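Local structure of coenzyme A transferase (Yersinia pestis, 3QLI) at residues A[36-50]-A[67-81]. The protein probably transfers coenzyme A between carboxylic acids such as acetate, and binds coenzyme A. Numbering follows the deposited sequence.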
loop_
_atom_site.group_PDB
_atom_site.type_symbol
_atom_site.label_atom_id
_atom_site.label_comp_id
_atom_site.label_asym_id
_atom_site.label_seq_id
_atom_site.Cartn_x
_atom_site.Cartn_y
_atom_site.Cartn_z
ATOM N N ILE A 36 25.188 -28.533 -3.321
ATOM C CA ILE A 36 24.713 -27.297 -2.723
ATOM C C ILE A 36 25.700 -26.881 -1.633
ATOM O O ILE A 36 26.016 -27.675 -0.749
ATOM C CB ILE A 36 23.300 -27.477 -2.105
ATOM C CG1 ILE A 36 22.265 -27.793 -3.199
ATOM C CG2 ILE A 36 22.894 -26.224 -1.333
ATOM C CD1 ILE A 36 20.905 -28.227 -2.659
ATOM N N ALA A 37 26.200 -25.651 -1.708
ATOM C CA ALA A 37 27.180 -25.171 -0.725
ATOM C C ALA A 37 26.554 -24.853 0.630
ATOM O O ALA A 37 25.392 -24.429 0.707
ATOM C CB ALA A 37 27.922 -23.935 -1.268
ATOM N N SER A 38 27.319 -25.062 1.703
ATOM C CA SER A 38 26.920 -24.555 2.995
ATOM C C SER A 38 26.986 -23.036 2.916
ATOM O O SER A 38 27.661 -22.486 2.046
ATOM C CB SER A 38 27.869 -25.074 4.085
ATOM O OG SER A 38 27.648 -26.458 4.335
ATOM N N GLY A 39 26.301 -22.347 3.815
ATOM C CA GLY A 39 26.329 -20.892 3.800
ATOM C C GLY A 39 25.769 -20.279 2.519
ATOM O O GLY A 39 26.121 -19.147 2.172
ATOM N N SER A 40 24.919 -21.020 1.808
ATOM C CA SER A 40 24.316 -20.505 0.573
ATOM C C SER A 40 22.811 -20.258 0.737
ATOM O O SER A 40 22.249 -20.499 1.813
ATOM C CB SER A 40 24.584 -21.437 -0.618
ATOM O OG SER A 40 23.910 -22.681 -0.478
ATOM N N HIS A 41 22.178 -19.759 -0.325
ATOM C CA HIS A 41 20.752 -19.423 -0.295
ATOM C C HIS A 41 19.990 -20.353 -1.239
ATOM O O HIS A 41 20.295 -20.425 -2.434
ATOM C CB HIS A 41 20.502 -17.978 -0.753
ATOM C CG HIS A 41 21.116 -16.930 0.128
ATOM N ND1 HIS A 41 21.196 -15.604 -0.246
ATOM C CD2 HIS A 41 21.671 -17.005 1.365
ATOM C CE1 HIS A 41 21.771 -14.906 0.721
ATOM N NE2 HIS A 41 22.076 -15.734 1.707
ATOM N N LEU A 42 18.998 -21.053 -0.703
ATOM C CA LEU A 42 18.151 -21.910 -1.517
ATOM C C LEU A 42 16.715 -21.412 -1.487
ATOM O O LEU A 42 16.253 -20.888 -0.476
ATOM C CB LEU A 42 18.217 -23.350 -1.008
ATOM C CG LEU A 42 17.390 -24.375 -1.801
ATOM C CD1 LEU A 42 18.192 -25.601 -2.136
ATOM C CD2 LEU A 42 16.161 -24.751 -1.022
ATOM N N SER A 43 16.003 -21.579 -2.598
ATOM C CA SER A 43 14.569 -21.308 -2.610
ATOM C C SER A 43 13.885 -22.451 -3.350
ATOM O O SER A 43 14.547 -23.284 -3.972
ATOM C CB SER A 43 14.266 -19.958 -3.273
ATOM O OG SER A 43 12.879 -19.620 -3.183
ATOM N N MET A 44 12.567 -22.502 -3.264
ATOM C CA MET A 44 11.811 -23.577 -3.880
ATOM C C MET A 44 10.444 -23.043 -4.275
ATOM O O MET A 44 10.070 -21.941 -3.887
ATOM C CB MET A 44 11.633 -24.728 -2.895
ATOM C CG MET A 44 11.009 -24.282 -1.573
ATOM S SD MET A 44 10.886 -25.645 -0.389
ATOM C CE MET A 44 10.378 -24.769 1.096
ATOM N N GLY A 45 9.706 -23.840 -5.042
ATOM C CA GLY A 45 8.374 -23.467 -5.458
ATOM C C GLY A 45 7.407 -23.405 -4.295
ATOM O O GLY A 45 7.717 -23.823 -3.175
ATOM N N MET A 46 6.207 -22.899 -4.557
ATOM C CA MET A 46 5.181 -22.762 -3.525
ATOM C C MET A 46 4.222 -23.946 -3.417
ATOM O O MET A 46 3.765 -24.472 -4.428
ATOM C CB MET A 46 4.338 -21.508 -3.780
ATOM C CG MET A 46 5.109 -20.208 -3.883
ATOM S SD MET A 46 4.024 -18.838 -4.334
ATOM C CE MET A 46 3.023 -18.694 -2.859
ATOM N N PHE A 47 3.923 -24.366 -2.190
ATOM C CA PHE A 47 2.944 -25.433 -1.970
ATOM C C PHE A 47 3.243 -26.756 -2.672
ATOM O O PHE A 47 4.253 -27.404 -2.415
ATOM C CB PHE A 47 1.520 -24.962 -2.281
ATOM C CG PHE A 47 0.458 -25.756 -1.573
ATOM C CD1 PHE A 47 0.437 -25.830 -0.191
ATOM C CD2 PHE A 47 -0.508 -26.439 -2.288
ATOM C CE1 PHE A 47 -0.531 -26.566 0.465
ATOM C CE2 PHE A 47 -1.480 -27.175 -1.639
ATOM C CZ PHE A 47 -1.491 -27.239 -0.261
ATOM N N ALA A 48 2.331 -27.139 -3.560
ATOM C CA ALA A 48 2.413 -28.387 -4.310
ATOM C C ALA A 48 3.690 -28.402 -5.137
ATOM O O ALA A 48 4.183 -29.462 -5.515
ATOM C CB ALA A 48 1.194 -28.549 -5.203
ATOM N N ALA A 49 4.197 -27.212 -5.433
ATOM C CA ALA A 49 5.440 -27.028 -6.175
ATOM C C ALA A 49 6.677 -27.555 -5.428
ATOM O O ALA A 49 7.674 -27.903 -6.056
ATOM C CB ALA A 49 5.624 -25.569 -6.560
ATOM N N GLU A 50 6.630 -27.591 -4.095
ATOM C CA GLU A 50 7.778 -28.067 -3.322
ATOM C C GLU A 50 8.082 -29.491 -3.781
ATOM O O GLU A 50 7.173 -30.306 -3.921
ATOM C CB GLU A 50 7.469 -28.033 -1.821
ATOM C CG GLU A 50 7.081 -26.653 -1.290
ATOM C CD GLU A 50 6.690 -26.664 0.180
ATOM O OE1 GLU A 50 6.366 -27.745 0.710
ATOM O OE2 GLU A 50 6.700 -25.584 0.807
ATOM N N ILE A 67 25.874 -30.745 5.547
ATOM C CA ILE A 67 25.625 -29.374 5.103
ATOM C C ILE A 67 25.220 -28.531 6.291
ATOM O O ILE A 67 24.682 -29.048 7.270
ATOM C CB ILE A 67 24.534 -29.290 3.990
ATOM C CG1 ILE A 67 24.494 -27.881 3.370
ATOM C CG2 ILE A 67 23.167 -29.674 4.537
ATOM C CD1 ILE A 67 23.672 -27.805 2.103
ATOM N N GLY A 68 25.493 -27.232 6.208
ATOM C CA GLY A 68 25.138 -26.322 7.273
ATOM C C GLY A 68 24.947 -24.904 6.787
ATOM O O GLY A 68 25.252 -24.584 5.636
ATOM N N ASP A 69 24.447 -24.062 7.687
ATOM C CA ASP A 69 24.193 -22.657 7.418
ATOM C C ASP A 69 23.487 -22.456 6.088
ATOM O O ASP A 69 23.820 -21.548 5.331
ATOM C CB ASP A 69 25.484 -21.824 7.455
ATOM C CG ASP A 69 25.198 -20.338 7.548
ATOM O OD1 ASP A 69 24.130 -19.992 8.108
ATOM O OD2 ASP A 69 26.004 -19.518 7.050
ATOM N N LEU A 70 22.508 -23.306 5.808
ATOM C CA LEU A 70 21.744 -23.184 4.569
ATOM C C LEU A 70 20.460 -22.410 4.830
ATOM O O LEU A 70 19.589 -22.855 5.578
ATOM C CB LEU A 70 21.415 -24.566 3.985
ATOM C CG LEU A 70 20.647 -24.539 2.652
ATOM C CD1 LEU A 70 21.523 -23.986 1.532
ATOM C CD2 LEU A 70 20.154 -25.940 2.294
ATOM N N ARG A 71 20.349 -21.240 4.221
ATOM C CA ARG A 71 19.147 -20.439 4.386
ATOM C C ARG A 71 18.168 -20.848 3.302
ATOM O O ARG A 71 18.543 -20.938 2.133
ATOM C CB ARG A 71 19.469 -18.962 4.240
ATOM C CG ARG A 71 20.297 -18.377 5.364
ATOM C CD ARG A 71 20.371 -16.868 5.201
ATOM N NE ARG A 71 21.137 -16.237 6.270
ATOM C CZ ARG A 71 21.256 -14.923 6.414
ATOM N NH1 ARG A 71 20.662 -14.104 5.551
ATOM N NH2 ARG A 71 21.970 -14.428 7.419
ATOM N N VAL A 72 16.917 -21.104 3.678
ATOM C CA VAL A 72 15.894 -21.407 2.688
ATOM C C VAL A 72 14.846 -20.310 2.717
ATOM O O VAL A 72 14.165 -20.101 3.743
ATOM C CB VAL A 72 15.239 -22.786 2.936
ATOM C CG1 VAL A 72 14.135 -23.058 1.889
ATOM C CG2 VAL A 72 16.303 -23.883 2.916
ATOM N N TYR A 73 14.737 -19.597 1.592
ATOM C CA TYR A 73 13.799 -18.494 1.426
ATOM C C TYR A 73 12.590 -18.999 0.623
ATOM O O TYR A 73 12.752 -19.521 -0.478
ATOM C CB TYR A 73 14.469 -17.353 0.662
ATOM C CG TYR A 73 15.549 -16.608 1.416
ATOM C CD1 TYR A 73 15.269 -15.402 2.054
ATOM C CD2 TYR A 73 16.866 -17.088 1.460
ATOM C CE1 TYR A 73 16.272 -14.689 2.732
ATOM C CE2 TYR A 73 17.867 -16.389 2.143
ATOM C CZ TYR A 73 17.563 -15.193 2.780
ATOM O OH TYR A 73 18.560 -14.486 3.452
ATOM N N TYR A 74 11.378 -18.835 1.149
ATOM C CA TYR A 74 10.231 -19.487 0.519
ATOM C C TYR A 74 8.895 -18.920 0.998
ATOM O O TYR A 74 8.842 -18.260 2.041
ATOM C CB TYR A 74 10.277 -20.995 0.821
ATOM C CG TYR A 74 10.058 -21.274 2.289
ATOM C CD1 TYR A 74 8.817 -21.676 2.762
ATOM C CD2 TYR A 74 11.083 -21.097 3.208
ATOM C CE1 TYR A 74 8.607 -21.906 4.114
ATOM C CE2 TYR A 74 10.883 -21.320 4.573
ATOM C CZ TYR A 74 9.645 -21.719 5.016
ATOM O OH TYR A 74 9.438 -21.930 6.367
ATOM N N PHE A 75 7.835 -19.239 0.254
ATOM C CA PHE A 75 6.460 -18.824 0.532
ATOM C C PHE A 75 5.519 -20.031 0.459
ATOM O O PHE A 75 5.819 -21.012 -0.217
ATOM C CB PHE A 75 5.971 -17.855 -0.548
ATOM C CG PHE A 75 6.524 -16.465 -0.448
ATOM C CD1 PHE A 75 5.820 -15.472 0.208
ATOM C CD2 PHE A 75 7.722 -16.138 -1.056
ATOM C CE1 PHE A 75 6.315 -14.187 0.282
ATOM C CE2 PHE A 75 8.222 -14.853 -0.984
ATOM C CZ PHE A 75 7.516 -13.877 -0.316
ATOM N N GLU A 76 4.370 -19.946 1.129
ATOM C CA GLU A 76 3.356 -21.007 1.066
ATOM C C GLU A 76 3.788 -22.446 1.374
ATOM O O GLU A 76 3.745 -23.311 0.504
ATOM C CB GLU A 76 2.600 -20.951 -0.264
ATOM C CG GLU A 76 1.166 -21.452 -0.178
ATOM C CD GLU A 76 0.343 -20.714 0.863
ATOM O OE1 GLU A 76 0.595 -19.514 1.091
ATOM O OE2 GLU A 76 -0.564 -21.336 1.453
ATOM N N THR A 77 4.221 -22.682 2.607
ATOM C CA THR A 77 4.684 -23.997 3.043
ATOM C C THR A 77 3.633 -25.110 2.977
ATOM O O THR A 77 2.446 -24.883 3.193
ATOM C CB THR A 77 5.188 -23.944 4.498
ATOM O OG1 THR A 77 5.717 -22.643 4.778
ATOM C CG2 THR A 77 6.262 -24.993 4.731
ATOM N N ALA A 78 4.103 -26.316 2.674
ATOM C CA ALA A 78 3.266 -27.506 2.577
ATOM C C ALA A 78 3.873 -28.610 3.441
ATOM O O ALA A 78 5.053 -28.551 3.784
ATOM C CB ALA A 78 3.151 -27.963 1.139
ATOM N N LYS A 79 3.093 -29.647 3.704
ATOM C CA LYS A 79 3.525 -30.733 4.568
ATOM C C LYS A 79 4.817 -31.340 4.048
ATOM O O LYS A 79 5.632 -31.825 4.831
ATOM C CB LYS A 79 2.441 -31.807 4.663
ATOM C CG LYS A 79 2.770 -32.935 5.623
ATOM C CD LYS A 79 1.556 -33.813 5.884
ATOM C CE LYS A 79 1.927 -35.034 6.710
ATOM N NZ LYS A 79 2.707 -34.667 7.921
ATOM N N ILE A 80 5.016 -31.313 2.738
ATOM C CA ILE A 80 6.232 -31.882 2.191
ATOM C C ILE A 80 7.440 -31.165 2.792
ATOM O O ILE A 80 8.391 -31.812 3.222
ATOM C CB ILE A 80 6.284 -31.681 0.666
ATOM C CG1 ILE A 80 5.107 -32.386 -0.011
ATOM C CG2 ILE A 80 7.612 -32.159 0.104
ATOM C CD1 ILE A 80 4.718 -31.777 -1.340
ATOM N N ALA A 81 7.397 -29.836 2.838
ATOM C CA ALA A 81 8.484 -29.061 3.433
ATOM C C ALA A 81 8.606 -29.235 4.952
ATOM O O ALA A 81 9.704 -29.375 5.486
ATOM C CB ALA A 81 8.352 -27.586 3.075
HETATM O O HOH W 1 23.380 -18.911 4.331
#
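Leu42 sits between Arg71 and Tyr73 in parallel pairing: Leu42 N gives an almost straight hydrogen bond to Arg71 O (2.9 Å, 178°), and Tyr73 N hydrogen-bonds to Leu42 O at 2.9 Å. Where the strands begin to part, Ser43 OG takes over and donates to Tyr73 O at 2.7 Å; a chi1 of -175° turns OG away from the backbone N and toward that carbonyl. On the face of His41, Arg71 and Tyr73, the Tyr73 ring turns an edge to the imidazole face, CE2 lying 3.9 Å from His41 CG with the planes at 63°. Arg71 runs extended alongside His41, and its NH1 donates in the guanidinium plane to Tyr73 OH while forming a salt bridge with Glu428 of the second subunit. On the other face Leu42 CD2 meets both methyls of Val72. Farther along, Met44 CE makes an apolar contact with Tyr74 CG at 3.7 Å, and Tyr74 OH bonds to Glu105 and Ser98. Beyond the strands Phe47 N hydrogen-bonds to Glu76 O, and Met46 CE packs on Glu76 CB at 3.5 Å. The extended Glu50 side chain brings its carboxylate to the start of helix 79-83, where Ala78 N and Ala81 N make weak hydrogen bonds to it. In a coenzyme A-bound structure of this protein Glu76 contacts the ligand, absent here, and Glu264, about 6 Å from Met46 between side chains, is covalently linked to it; the loops following the two strands probably line the active site. The pair forms a beta-alpha-beta unit with helix 52-63, which covers Met44 and Leu70; in the parallel sheet, strand 143-148 flanks 41-44 and strand 94-98 flanks 70-74.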